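Local structure of putative aminomethyltransferase (Leptospirillum rubarum, 3TTG) at residues C93-E97 / D98-L102; K118-F121 / F122-A126; S151-D154 / N155-G159; S177-N181 / L182-L186; P290-E293 / F294-L298. The protein probably transfers aminomethyl or related one-carbon groups with the help of folate, as its relatives in the glycine cleavage T-protein family do. All blocks are in the same frame, centred on the assembly; numbering follows the deposited sequence. Where two conformers were deposited one is given.

Contact 1. Residues C93-E97 / D98-L102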
loop_
_atom_site.group_PDB
_atom_site.type_symbol
_atom_site.label_atom_id
_atom_site.label_comp_id
_atom_site.label_asym_id
_atom_site.label_seq_id
_atom_site.Cartn_x
_atom_site.Cartn_y
_atom_site.Cartn_z
ATOM N N CYS A 93 -10.254 -0.083 -4.852
ATOM C CA CYS A 93 -11.634 -0.265 -5.281
ATOM C C CYS A 93 -11.970 0.695 -6.419
ATOM O O CYS A 93 -11.827 1.910 -6.266
ATOM C CB CYS A 93 -12.601 -0.071 -4.110
ATOM S SG CYS A 93 -12.095 -0.864 -2.557
ATOM N N GLY A 94 -12.490 0.141 -7.507
ATOM C CA GLY A 94 -12.922 0.890 -8.675
ATOM C C GLY A 94 -14.299 0.483 -9.145
ATOM O O GLY A 94 -14.775 -0.581 -8.800
ATOM N N ASN A 95 -14.936 1.299 -9.966
ATOM C CA ASN A 95 -16.241 1.008 -10.580
ATOM C C ASN A 95 -16.112 1.017 -12.084
ATOM O O ASN A 95 -15.486 1.922 -12.626
ATOM C CB ASN A 95 -17.284 2.060 -10.195
ATOM C CG ASN A 95 -17.433 2.268 -8.723
ATOM O OD1 ASN A 95 -18.321 1.702 -8.080
ATOM N ND2 ASN A 95 -16.569 3.087 -8.157
ATOM N N PHE A 96 -16.747 0.082 -12.771
ATOM C CA PHE A 96 -16.755 0.090 -14.225
ATOM C C PHE A 96 -17.986 -0.592 -14.663
ATOM O O PHE A 96 -18.239 -1.699 -14.189
ATOM C CB PHE A 96 -15.503 -0.567 -14.836
ATOM C CG PHE A 96 -15.310 -0.102 -16.260
ATOM C CD1 PHE A 96 -14.708 1.121 -16.531
ATOM C CD2 PHE A 96 -15.850 -0.815 -17.317
ATOM C CE1 PHE A 96 -14.627 1.603 -17.833
ATOM C CE2 PHE A 96 -15.754 -0.334 -18.622
ATOM C CZ PHE A 96 -15.144 0.867 -18.871
ATOM N N GLU A 97 -18.781 0.061 -15.553
ATOM C CA GLU A 97 -20.059 -0.462 -16.004
ATOM C C GLU A 97 -20.909 -0.771 -14.736
ATOM O O GLU A 97 -20.916 0.040 -13.803
ATOM C CB GLU A 97 -19.870 -1.705 -16.933
ATOM C CG GLU A 97 -19.394 -1.414 -18.345
ATOM C CD GLU A 97 -19.508 -2.628 -19.254
ATOM O OE1 GLU A 97 -18.594 -3.487 -19.221
ATOM O OE2 GLU A 97 -20.544 -2.753 -19.948
ATOM N N ASP A 98 -21.486 -1.975 -14.657
ATOM C CA ASP A 98 -22.291 -2.457 -13.547
ATOM C C ASP A 98 -21.451 -3.420 -12.681
ATOM O O ASP A 98 -21.964 -4.438 -12.240
ATOM C CB ASP A 98 -23.535 -3.180 -14.127
ATOM C CG ASP A 98 -24.421 -2.260 -14.949
ATOM O OD1 ASP A 98 -24.952 -1.276 -14.372
ATOM O OD2 ASP A 98 -24.581 -2.520 -16.171
ATOM N N LYS A 99 -20.153 -3.141 -12.509
ATOM C CA LYS A 99 -19.256 -3.976 -11.702
ATOM C C LYS A 99 -18.421 -3.152 -10.736
ATOM O O LYS A 99 -18.048 -2.026 -11.040
ATOM C CB LYS A 99 -18.301 -4.805 -12.581
ATOM C CG LYS A 99 -18.955 -5.992 -13.229
ATOM C CD LYS A 99 -17.930 -6.940 -13.880
ATOM C CE LYS A 99 -17.691 -6.686 -15.355
ATOM N NZ LYS A 99 -18.525 -7.572 -16.203
ATOM N N ILE A 100 -18.090 -3.744 -9.567
ATOM C CA ILE A 100 -17.140 -3.155 -8.614
ATOM C C ILE A 100 -15.869 -3.983 -8.762
ATOM O O ILE A 100 -15.958 -5.210 -8.758
ATOM C CB ILE A 100 -17.674 -3.086 -7.149
ATOM C CG1 ILE A 100 -18.913 -2.147 -7.075
ATOM C CG2 ILE A 100 -16.584 -2.535 -6.217
ATOM C CD1 ILE A 100 -19.831 -2.288 -5.763
ATOM N N ALA A 101 -14.715 -3.349 -9.037
ATOM C CA ALA A 101 -13.411 -4.048 -9.147
ATOM C C ALA A 101 -12.653 -3.907 -7.843
ATOM O O ALA A 101 -12.564 -2.812 -7.341
ATOM C CB ALA A 101 -12.597 -3.457 -10.285
ATOM N N LEU A 102 -12.149 -4.995 -7.282
ATOM C CA LEU A 102 -11.425 -5.006 -6.039
ATOM C C LEU A 102 -10.105 -5.624 -6.273
ATOM O O LEU A 102 -10.010 -6.729 -6.848
ATOM C CB LEU A 102 -12.182 -5.800 -4.912
ATOM C CG LEU A 102 -13.578 -5.325 -4.581
ATOM C CD1 LEU A 102 -14.304 -6.329 -3.676
ATOM C CD2 LEU A 102 -13.549 -3.941 -3.938
#
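Gly94 and Ala101 face each other as a hydrogen-bonded antiparallel pair and exchange two backbone bonds: Gly94 N reaches Ala101 O at 3.0 Å, and Ala101 N reaches Gly94 O at 2.8 Å. Phe96 and Lys99 repeat the exchange nearer the turn, where Lys99 N meets Phe96 O at 2.9 Å and Phe96 N meets Lys99 O at 3.0 Å. CA-H...O contacts accompany these bonds, such as Cys93 CA to Ala101 O at 3.4 Å. Beyond the backbone, one face of the sheet carries Cys93, Asn95, Ile100 and Leu102. Here Cys93 SG, in one of its two conformers, lies 3.7 Å from Leu102 CD2, a contact best taken as tentative, while Asn95 and Ile100 run side by side and point the same way. The Ile100 side chain packs on helix 55-60, against Leu59. On the other face Phe96 and Ala101 pack on Phe162 of strand 161-164. The chain reverses through Glu97, at positive phi, and Asp98, both exposed at the tip. This is a classic two-residue beta hairpin closed by a type II' turn, linking strands 87-96 and 99-103.

Contact 2. Residues K118-F121 / F122-A126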
loop_
_atom_site.group_PDB
_atom_site.type_symbol
_atom_site.label_atom_id
_atom_site.label_comp_id
_atom_site.label_asym_id
_atom_site.label_seq_id
_atom_site.Cartn_x
_atom_site.Cartn_y
_atom_site.Cartn_z
ATOM N N LYS A 118 -18.252 -15.083 2.993
ATOM C CA LYS A 118 -18.715 -15.159 4.390
ATOM C C LYS A 118 -19.920 -14.221 4.643
ATOM O O LYS A 118 -20.791 -14.536 5.453
ATOM C CB LYS A 118 -17.546 -14.736 5.306
ATOM C CG LYS A 118 -17.752 -14.922 6.770
ATOM C CD LYS A 118 -16.531 -14.476 7.513
ATOM C CE LYS A 118 -16.803 -14.394 8.990
ATOM N NZ LYS A 118 -15.568 -14.116 9.758
ATOM N N TYR A 119 -19.933 -13.045 3.961
ATOM C CA TYR A 119 -20.978 -12.032 4.115
ATOM C C TYR A 119 -21.974 -12.008 2.979
ATOM O O TYR A 119 -22.876 -11.172 2.974
ATOM C CB TYR A 119 -20.302 -10.645 4.284
ATOM C CG TYR A 119 -19.602 -10.579 5.612
ATOM C CD1 TYR A 119 -20.273 -10.141 6.750
ATOM C CD2 TYR A 119 -18.226 -10.792 5.711
ATOM C CE1 TYR A 119 -19.623 -10.020 7.963
ATOM C CE2 TYR A 119 -17.566 -10.689 6.940
ATOM C CZ TYR A 119 -18.288 -10.387 8.074
ATOM O OH TYR A 119 -17.672 -10.306 9.299
ATOM N N LEU A 120 -21.866 -12.931 2.038
ATOM C CA LEU A 120 -22.772 -13.025 0.911
ATOM C C LEU A 120 -23.907 -13.955 1.400
ATOM O O LEU A 120 -23.817 -15.171 1.302
ATOM C CB LEU A 120 -21.986 -13.572 -0.314
ATOM C CG LEU A 120 -22.685 -13.559 -1.686
ATOM C CD1 LEU A 120 -23.373 -12.243 -1.935
ATOM C CD2 LEU A 120 -21.648 -13.735 -2.829
ATOM N N PHE A 121 -24.931 -13.372 1.996
ATOM C CA PHE A 121 -25.982 -14.149 2.648
ATOM C C PHE A 121 -27.083 -14.598 1.658
ATOM O O PHE A 121 -27.174 -14.126 0.519
ATOM C CB PHE A 121 -26.593 -13.342 3.799
ATOM C CG PHE A 121 -25.609 -12.841 4.828
ATOM C CD1 PHE A 121 -24.672 -13.705 5.400
ATOM C CD2 PHE A 121 -25.613 -11.508 5.232
ATOM C CE1 PHE A 121 -23.769 -13.242 6.363
ATOM C CE2 PHE A 121 -24.697 -11.052 6.173
ATOM C CZ PHE A 121 -23.792 -11.919 6.750
ATOM N N PHE A 122 -27.858 -15.562 2.091
ATOM C CA PHE A 122 -29.000 -16.111 1.344
ATOM C C PHE A 122 -29.817 -15.036 0.627
ATOM O O PHE A 122 -30.277 -14.070 1.244
ATOM C CB PHE A 122 -29.928 -16.868 2.338
ATOM C CG PHE A 122 -31.359 -17.229 1.949
ATOM C CD1 PHE A 122 -31.610 -18.298 1.106
ATOM C CD2 PHE A 122 -32.445 -16.649 2.609
ATOM C CE1 PHE A 122 -32.916 -18.699 0.825
ATOM C CE2 PHE A 122 -33.750 -17.056 2.347
ATOM C CZ PHE A 122 -33.986 -18.095 1.482
ATOM N N ARG A 123 -29.947 -15.204 -0.680
ATOM C CA ARG A 123 -30.737 -14.352 -1.568
ATOM C C ARG A 123 -30.152 -12.934 -1.710
ATOM O O ARG A 123 -30.875 -12.012 -2.086
ATOM C CB ARG A 123 -32.244 -14.315 -1.169
ATOM C CG ARG A 123 -32.986 -15.653 -1.384
ATOM C CD ARG A 123 -34.395 -15.643 -0.787
ATOM N NE ARG A 123 -35.320 -14.812 -1.572
ATOM C CZ ARG A 123 -36.207 -13.926 -1.098
ATOM N NH1 ARG A 123 -36.323 -13.714 0.213
ATOM N NH2 ARG A 123 -36.988 -13.248 -1.933
ATOM N N THR A 124 -28.849 -12.748 -1.463
ATOM C CA THR A 124 -28.212 -11.464 -1.739
ATOM C C THR A 124 -27.909 -11.490 -3.262
ATOM O O THR A 124 -27.394 -12.480 -3.760
ATOM C CB THR A 124 -26.991 -11.211 -0.824
ATOM O OG1 THR A 124 -27.470 -10.963 0.486
ATOM C CG2 THR A 124 -26.166 -10.031 -1.281
ATOM N N LYS A 125 -28.274 -10.436 -3.990
ATOM C CA LYS A 125 -28.114 -10.366 -5.442
ATOM C C LYS A 125 -26.741 -9.810 -5.795
ATOM O O LYS A 125 -26.604 -8.663 -6.198
ATOM C CB LYS A 125 -29.235 -9.525 -6.073
ATOM C CG LYS A 125 -30.618 -10.068 -5.825
ATOM C CD LYS A 125 -31.679 -9.222 -6.513
ATOM C CE LYS A 125 -33.083 -9.728 -6.225
ATOM N NZ LYS A 125 -33.305 -11.078 -6.795
ATOM N N ALA A 126 -25.708 -10.606 -5.548
ATOM C CA ALA A 126 -24.334 -10.242 -5.868
ATOM C C ALA A 126 -23.606 -11.514 -6.261
ATOM O O ALA A 126 -23.938 -12.570 -5.759
ATOM C CB ALA A 126 -23.645 -9.538 -4.698
#
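Leu120 CD1 is the hub of the close-packed half, lying 3.6 Å from Thr124 CG2 and 3.9 Å from Ala126 CB, so one methyl spans both residues on the returning arm of the loop. The leucine can do this because its CG stands anti to the backbone N (chi1 -171°), carrying the branch across to the threonine. Next to this apolar spot a type II turn from Phe121 to Thr124 folds the chain back. Its closing bond runs from Thr124 N to Phe121 O at 2.9 Å.

The solvent side is built quite differently. Phe121 turns its ring back over its own segment, where Tyr119 O sits 3.5 Å above the plane, over the ring centre. Phe122, at the turn's outer corner, has Arg123 CD over one face of its ring, offset toward the rim. Both rings thus find cover from their chain neighbours and add little to the packing across the turn.

The loop joins helix 109-118 to strand 127-130. Its tight half leans on helix 55-60, with Leu120 and Ala126 both against Phe58, and just before that helix Asp54 accepts a hydrogen bond from Lys125 N.

Contact 3. Residues S151-D154 / N155-G159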
loop_
_atom_site.group_PDB
_atom_site.type_symbol
_atom_site.label_atom_id
_atom_site.label_comp_id
_atom_site.label_asym_id
_atom_site.label_seq_id
_atom_site.Cartn_x
_atom_site.Cartn_y
_atom_site.Cartn_z
ATOM N N SER A 151 2.175 8.128 -23.094
ATOM C CA SER A 151 2.896 7.609 -24.238
ATOM C C SER A 151 2.294 6.289 -24.686
ATOM O O SER A 151 2.053 6.120 -25.875
ATOM C CB SER A 151 4.372 7.429 -23.908
ATOM O OG SER A 151 5.105 7.096 -25.074
ATOM N N LEU A 152 2.037 5.353 -23.763
ATOM C CA LEU A 152 1.450 4.069 -24.158
ATOM C C LEU A 152 -0.021 4.174 -24.585
ATOM O O LEU A 152 -0.460 3.381 -25.415
ATOM C CB LEU A 152 1.491 3.041 -23.019
ATOM C CG LEU A 152 2.812 2.449 -22.557
ATOM C CD1 LEU A 152 2.594 1.650 -21.257
ATOM C CD2 LEU A 152 3.414 1.519 -23.601
ATOM N N PHE A 153 -0.803 5.050 -23.918
ATOM C CA PHE A 153 -2.259 5.086 -24.070
ATOM C C PHE A 153 -2.799 6.474 -24.364
ATOM O O PHE A 153 -2.133 7.476 -24.136
ATOM C CB PHE A 153 -2.908 4.564 -22.765
ATOM C CG PHE A 153 -2.268 3.313 -22.204
ATOM C CD1 PHE A 153 -2.382 2.098 -22.864
ATOM C CD2 PHE A 153 -1.540 3.355 -21.026
ATOM C CE1 PHE A 153 -1.793 0.943 -22.350
ATOM C CE2 PHE A 153 -0.933 2.203 -20.518
ATOM C CZ PHE A 153 -1.075 1.000 -21.177
ATOM N N ASP A 154 -4.050 6.519 -24.806
ATOM C CA ASP A 154 -4.729 7.759 -25.191
ATOM C C ASP A 154 -5.585 8.314 -24.038
ATOM O O ASP A 154 -5.754 7.668 -23.000
ATOM C CB ASP A 154 -5.621 7.522 -26.439
ATOM C CG ASP A 154 -5.026 6.624 -27.522
ATOM O OD1 ASP A 154 -3.776 6.557 -27.624
ATOM O OD2 ASP A 154 -5.809 5.980 -28.255
ATOM N N ASN A 155 -6.136 9.520 -24.261
ATOM C CA ASN A 155 -7.012 10.305 -23.383
ATOM C C ASN A 155 -6.188 10.985 -22.236
ATOM O O ASN A 155 -5.306 11.782 -22.579
ATOM C CB ASN A 155 -8.233 9.500 -22.878
ATOM C CG ASN A 155 -9.191 9.128 -23.995
ATOM O OD1 ASN A 155 -9.988 9.956 -24.457
ATOM N ND2 ASN A 155 -9.125 7.892 -24.482
ATOM N N ASN A 156 -6.472 10.750 -20.919
ATOM C CA ASN A 156 -5.792 11.532 -19.878
ATOM C C ASN A 156 -5.856 10.874 -18.495
ATOM O O ASN A 156 -6.682 9.984 -18.259
ATOM C CB ASN A 156 -6.374 12.957 -19.802
ATOM C CG ASN A 156 -7.889 13.011 -19.656
ATOM O OD1 ASN A 156 -8.635 12.224 -20.266
ATOM N ND2 ASN A 156 -8.388 13.961 -18.866
ATOM N N PHE A 157 -4.943 11.291 -17.591
ATOM C CA PHE A 157 -4.788 10.628 -16.300
ATOM C C PHE A 157 -4.489 11.569 -15.126
ATOM O O PHE A 157 -3.844 12.617 -15.274
ATOM C CB PHE A 157 -3.662 9.590 -16.416
ATOM C CG PHE A 157 -3.842 8.528 -17.490
ATOM C CD1 PHE A 157 -4.480 7.333 -17.206
ATOM C CD2 PHE A 157 -3.286 8.687 -18.748
ATOM C CE1 PHE A 157 -4.554 6.313 -18.162
ATOM C CE2 PHE A 157 -3.400 7.686 -19.716
ATOM C CZ PHE A 157 -4.047 6.513 -19.422
ATOM N N SER A 158 -4.930 11.136 -13.923
ATOM C CA SER A 158 -4.726 11.889 -12.679
ATOM C C SER A 158 -4.784 10.970 -11.499
ATOM O O SER A 158 -5.226 9.844 -11.638
ATOM C CB SER A 158 -5.781 12.991 -12.518
ATOM O OG SER A 158 -7.095 12.472 -12.597
ATOM N N GLY A 159 -4.332 11.462 -10.347
ATOM C CA GLY A 159 -4.341 10.725 -9.087
ATOM C C GLY A 159 -5.733 10.250 -8.706
ATOM O O GLY A 159 -6.710 10.881 -9.074
#
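Phe157 presents the edge of its ring to Phe153: CB of Phe153 lies near the plane of that ring, 4.0 Å from Phe157 CZ. The two aromatic groups are therefore not stacked face upon face, and the touch is made by a methylene group at a ring edge. Asp154 O approaches the same ring obliquely, 4.0 Å from Phe157 CE2. The Phe153 ring has cover of another kind, since Leu152 CB stands 3.5 Å above its plane and over its centre. With CG placed beside its backbone N (chi1 -45°), Phe153 folds its ring back toward the preceding leucine and leaves CB to meet Phe157. No hydrogen bond joins 151-154 to 155-159; here the two meet through the packing of Phe153 on Phe157. Asn155 sits at positive phi, which turns the chain, and its CB comes within 3.1 Å of Asp154 O. Its amide follows the preceding peptide, ND2 lying 3.7 Å from Asp154 O without bonding to it. Outside the turn, Asp154 OD2 forms a salt bridge with Lys166 NZ, and Arg163 makes a cation-pi contact with the Phe157 ring.

Helix 145-152 ends just before Phe153, and the chain runs on to strand 161-164. Phe157 lies back on that helix, against Ile146, Leu149 and Leu150, while Leu152 turns to helix 197-211.

Contact 4. Residues S177-N181 / L182-L186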
loop_
_atom_site.group_PDB
_atom_site.type_symbol
_atom_site.label_atom_id
_atom_site.label_comp_id
_atom_site.label_asym_id
_atom_site.label_seq_id
_atom_site.Cartn_x
_atom_site.Cartn_y
_atom_site.Cartn_z
ATOM N N SER A 177 -1.717 11.104 -1.716
ATOM C CA SER A 177 -1.587 11.111 -0.249
ATOM C C SER A 177 -1.853 9.747 0.323
ATOM O O SER A 177 -2.788 9.048 -0.100
ATOM C CB SER A 177 -2.511 12.142 0.404
ATOM O OG SER A 177 -1.997 13.402 0.024
ATOM N N PHE A 178 -1.012 9.329 1.277
ATOM C CA PHE A 178 -1.181 8.018 1.846
ATOM C C PHE A 178 -1.010 8.057 3.354
ATOM O O PHE A 178 -1.837 8.699 4.014
ATOM C CB PHE A 178 -0.277 6.988 1.093
ATOM C CG PHE A 178 -0.786 5.571 1.201
ATOM C CD1 PHE A 178 -2.112 5.257 0.866
ATOM C CD2 PHE A 178 0.009 4.561 1.739
ATOM C CE1 PHE A 178 -2.583 3.950 0.942
ATOM C CE2 PHE A 178 -0.481 3.239 1.827
ATOM C CZ PHE A 178 -1.786 2.956 1.444
ATOM N N GLN A 179 -0.036 7.369 3.933
ATOM C CA GLN A 179 0.070 7.291 5.392
ATOM C C GLN A 179 0.244 8.700 5.996
ATOM O O GLN A 179 1.013 9.529 5.500
ATOM C CB GLN A 179 1.176 6.322 5.843
ATOM C CG GLN A 179 2.605 6.869 5.676
ATOM C CD GLN A 179 3.049 7.012 4.264
ATOM O OE1 GLN A 179 2.488 6.431 3.330
ATOM N NE2 GLN A 179 4.146 7.668 4.075
ATOM N N HIS A 180 -0.509 8.952 7.046
ATOM C CA HIS A 180 -0.570 10.222 7.791
ATOM C C HIS A 180 -0.841 11.411 6.863
ATOM O O HIS A 180 -0.451 12.530 7.195
ATOM C CB HIS A 180 0.739 10.468 8.606
ATOM C CG HIS A 180 1.183 9.396 9.545
ATOM N ND1 HIS A 180 0.377 8.932 10.565
ATOM C CD2 HIS A 180 2.387 8.772 9.623
ATOM C CE1 HIS A 180 1.099 8.031 11.200
ATOM N NE2 HIS A 180 2.334 7.956 10.709
ATOM N N ASN A 181 -1.580 11.187 5.746
ATOM C CA ASN A 181 -1.865 12.106 4.673
ATOM C C ASN A 181 -0.648 12.707 4.071
ATOM O O ASN A 181 -0.704 13.826 3.587
ATOM C CB ASN A 181 -2.763 13.232 5.136
ATOM C CG ASN A 181 -4.099 12.752 5.496
ATOM O OD1 ASN A 181 -4.910 12.492 4.601
ATOM N ND2 ASN A 181 -4.314 12.543 6.788
ATOM N N LEU A 182 0.455 11.972 4.046
ATOM C CA LEU A 182 1.679 12.498 3.441
ATOM C C LEU A 182 1.633 12.233 1.961
ATOM O O LEU A 182 1.166 11.163 1.546
ATOM C CB LEU A 182 2.919 11.789 4.071
ATOM C CG LEU A 182 3.124 12.072 5.555
ATOM C CD1 LEU A 182 4.082 11.068 6.201
ATOM C CD2 LEU A 182 3.649 13.493 5.761
ATOM N N ASP A 183 2.183 13.148 1.186
ATOM C CA ASP A 183 2.330 12.982 -0.256
ATOM C C ASP A 183 3.443 11.954 -0.495
ATOM O O ASP A 183 4.565 12.179 -0.065
ATOM C CB ASP A 183 2.683 14.351 -0.907
ATOM C CG ASP A 183 2.614 14.388 -2.419
ATOM O OD1 ASP A 183 3.030 13.401 -3.063
ATOM O OD2 ASP A 183 2.262 15.444 -2.960
ATOM N N VAL A 184 3.118 10.812 -1.131
ATOM C CA VAL A 184 4.083 9.758 -1.421
ATOM C C VAL A 184 4.388 9.674 -2.947
ATOM O O VAL A 184 4.932 8.680 -3.427
ATOM C CB VAL A 184 3.630 8.408 -0.858
ATOM C CG1 VAL A 184 3.452 8.482 0.673
ATOM C CG2 VAL A 184 2.371 7.878 -1.545
ATOM N N GLY A 185 3.997 10.684 -3.685
ATOM C CA GLY A 185 4.285 10.721 -5.108
ATOM C C GLY A 185 3.383 9.834 -5.939
ATOM O O GLY A 185 2.492 9.158 -5.410
ATOM N N LEU A 186 3.619 9.829 -7.256
ATOM C CA LEU A 186 2.787 9.058 -8.157
ATOM C C LEU A 186 3.079 7.546 -8.136
ATOM O O LEU A 186 4.240 7.105 -8.120
ATOM C CB LEU A 186 2.927 9.570 -9.601
ATOM C CG LEU A 186 2.283 10.916 -9.827
ATOM C CD1 LEU A 186 2.940 11.623 -11.025
ATOM C CD2 LEU A 186 0.771 10.780 -10.011
#
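Gln179 and Leu182 close a tight beta turn whose two central residues, His180 and Asn181, both have positive phi, and an Asx turn at Asp183 follows directly. Leu182 N donates to Gln179 O at 2.9 Å, while Phe178 N reaches Leu182 O, also at 2.9 Å. The leucine is thus held by its backbone at both ends, and its side chain folds over the turn, with CG 3.3 Å from Gln179 O. Val184 supplies the other half of the packing: its CG2 meets Phe178 CB at 3.8 Å, and its CG1 lies 3.5 Å from Gln179 OE1. Gln179 arrives there because CG sits between the backbone N and the carbonyl carbon (chi1 75°) and the chain then bends.

Farther out, Lys228 O accepts from Gln179 NE2 and fixes the amide. With an alanine in place of Gln179, Lys228 O is likely to lose its donor and a gap to open beside Val184 CG1 and Leu182 CD1. Phe178 meets the Tyr77 ring edge-to-face, Asn181 OD1 bonds to Ser250 OG, and His180 NE2 bonds to Leu279 O on strand 277-284, tying the loop to another sheet. At its far end the Asx turn is sealed by Gly185 N, which meets Asp183 OD1 at 3.0 Å, nearly along the C-O axis.

Contact 5. Residues P290-E293 / F294-L298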
loop_
_atom_site.group_PDB
_atom_site.type_symbol
_atom_site.label_atom_id
_atom_site.label_comp_id
_atom_site.label_asym_id
_atom_site.label_seq_id
_atom_site.Cartn_x
_atom_site.Cartn_y
_atom_site.Cartn_z
ATOM N N PRO A 290 18.388 -9.135 6.214
ATOM C CA PRO A 290 18.154 -10.545 5.846
ATOM C C PRO A 290 18.280 -11.516 7.019
ATOM O O PRO A 290 17.774 -12.634 6.934
ATOM C CB PRO A 290 19.253 -10.821 4.811
ATOM C CG PRO A 290 20.373 -9.937 5.212
ATOM C CD PRO A 290 19.761 -8.708 5.869
ATOM N N LYS A 291 18.944 -11.077 8.112
ATOM C CA LYS A 291 19.225 -11.881 9.305
ATOM C C LYS A 291 18.028 -11.879 10.269
ATOM O O LYS A 291 17.611 -12.950 10.717
ATOM C CB LYS A 291 20.475 -11.348 10.055
ATOM C CG LYS A 291 21.636 -10.820 9.186
ATOM C CD LYS A 291 21.785 -9.291 9.305
ATOM C CE LYS A 291 22.945 -8.755 8.507
ATOM N NZ LYS A 291 23.083 -7.281 8.656
HETATM N N MSE A 292 17.505 -10.666 10.608
HETATM C CA MSE A 292 16.412 -10.482 11.577
HETATM C C MSE A 292 15.114 -11.198 11.211
HETATM O O MSE A 292 14.757 -11.311 10.029
HETATM C CB MSE A 292 16.075 -8.988 11.765
HETATM C CG MSE A 292 17.028 -8.240 12.691
HETATM SE SE MSE A 292 16.653 -6.322 12.627
HETATM C CE MSE A 292 17.904 -5.783 11.140
ATOM N N GLU A 293 14.398 -11.653 12.259
ATOM C CA GLU A 293 13.078 -12.255 12.126
ATOM C C GLU A 293 12.038 -11.204 12.562
ATOM O O GLU A 293 11.932 -10.830 13.733
ATOM C CB GLU A 293 12.964 -13.554 12.919
ATOM C CG GLU A 293 13.291 -14.775 12.058
ATOM C CD GLU A 293 13.967 -15.922 12.786
ATOM O OE1 GLU A 293 13.359 -16.465 13.737
ATOM O OE2 GLU A 293 15.099 -16.287 12.394
ATOM N N PHE A 294 11.291 -10.723 11.602
ATOM C CA PHE A 294 10.306 -9.687 11.840
ATOM C C PHE A 294 8.955 -10.274 12.292
ATOM O O PHE A 294 8.586 -11.354 11.842
ATOM C CB PHE A 294 10.130 -8.880 10.590
ATOM C CG PHE A 294 11.355 -8.083 10.231
ATOM C CD1 PHE A 294 11.585 -6.850 10.804
ATOM C CD2 PHE A 294 12.333 -8.618 9.412
ATOM C CE1 PHE A 294 12.748 -6.145 10.542
ATOM C CE2 PHE A 294 13.496 -7.911 9.140
ATOM C CZ PHE A 294 13.684 -6.660 9.691
ATOM N N PRO A 295 8.146 -9.559 13.099
ATOM C CA PRO A 295 8.384 -8.227 13.664
ATOM C C PRO A 295 9.411 -8.324 14.769
ATOM O O PRO A 295 9.501 -9.378 15.384
ATOM C CB PRO A 295 6.993 -7.808 14.176
ATOM C CG PRO A 295 6.286 -9.109 14.470
ATOM C CD PRO A 295 6.817 -10.094 13.484
ATOM N N VAL A 296 10.239 -7.281 14.954
ATOM C CA VAL A 296 11.243 -7.257 16.010
ATOM C C VAL A 296 10.809 -6.287 17.061
ATOM O O VAL A 296 10.488 -5.120 16.752
ATOM C CB VAL A 296 12.672 -6.876 15.533
ATOM C CG1 VAL A 296 13.715 -7.339 16.577
ATOM C CG2 VAL A 296 12.976 -7.504 14.211
ATOM N N THR A 297 10.919 -6.712 18.314
ATOM C CA THR A 297 10.624 -5.835 19.453
ATOM C C THR A 297 11.681 -4.763 19.637
ATOM O O THR A 297 12.865 -5.039 19.488
ATOM C CB THR A 297 10.524 -6.672 20.722
ATOM O OG1 THR A 297 9.467 -7.541 20.443
ATOM C CG2 THR A 297 10.209 -5.849 21.980
ATOM N N LEU A 298 11.240 -3.544 19.936
ATOM C CA LEU A 298 12.106 -2.422 20.225
ATOM C C LEU A 298 11.996 -2.142 21.707
ATOM O O LEU A 298 10.911 -2.252 22.255
ATOM C CB LEU A 298 11.748 -1.174 19.387
ATOM C CG LEU A 298 11.850 -1.341 17.874
ATOM C CD1 LEU A 298 11.285 -0.165 17.166
ATOM C CD2 LEU A 298 13.275 -1.565 17.463
#
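Phe294 and Met292, the latter present as selenomethionine, form a Met-aromatic contact in the loop that leads into strand 296-299, an outermost strand of an antiparallel sheet in the C-terminal barrel region. The selenium lies 5.0 Å from the centroid of the Phe294 ring and 46° off its normal, an oblique approach. Closer still, Met292 CB touches Phe294 CE2 at 3.8 Å. With CG beside its backbone N (chi1 -67°), Phe294 lays its ring back along the preceding residues, so that CD2 comes within 3.7 Å of Met292 O. The ring also reaches Leu310 and Thr313 of strand 306-316. A serine in its place removes the ring, and Met292 would probably be freer to turn, with a gap opened beside strand 306-316.

Pro295 follows through a cis peptide bond, and Pro295 O lies 3.3 Å from Glu293 O, two acceptors with no bond between them. Val296 then starts the strand, paired by its backbone with Leu310. Its CG2 methyl serves two neighbours in the loop: the selenium of Met292 at 4.2 Å and, more closely, Glu293 O at 3.5 Å.

How the contacts relate
Taken together, the five contacts show local folding following its surroundings. Contact 1 is the buried one, a strand-to-strand hairpin governed by paired backbone bonds, and contact 4, partly buried near the centre of the chain, relies on backbone turns plus polar ends anchored elsewhere. Contacts 2, 3 and 5 lie at the surface and depend more on apolar groups; 3 and 5 have no hydrogen bond across them. Contacts 1 and 3 share a neighbour, strand 161-164, and contacts 1 and 2 both lean on helix 55-60. Contact 3 comes within about 5 Å of contact 4, nearest atoms, without touching. Contact 5 alone belongs to the C-terminal barrel, with about 38 Å between its centre and that of contact 1.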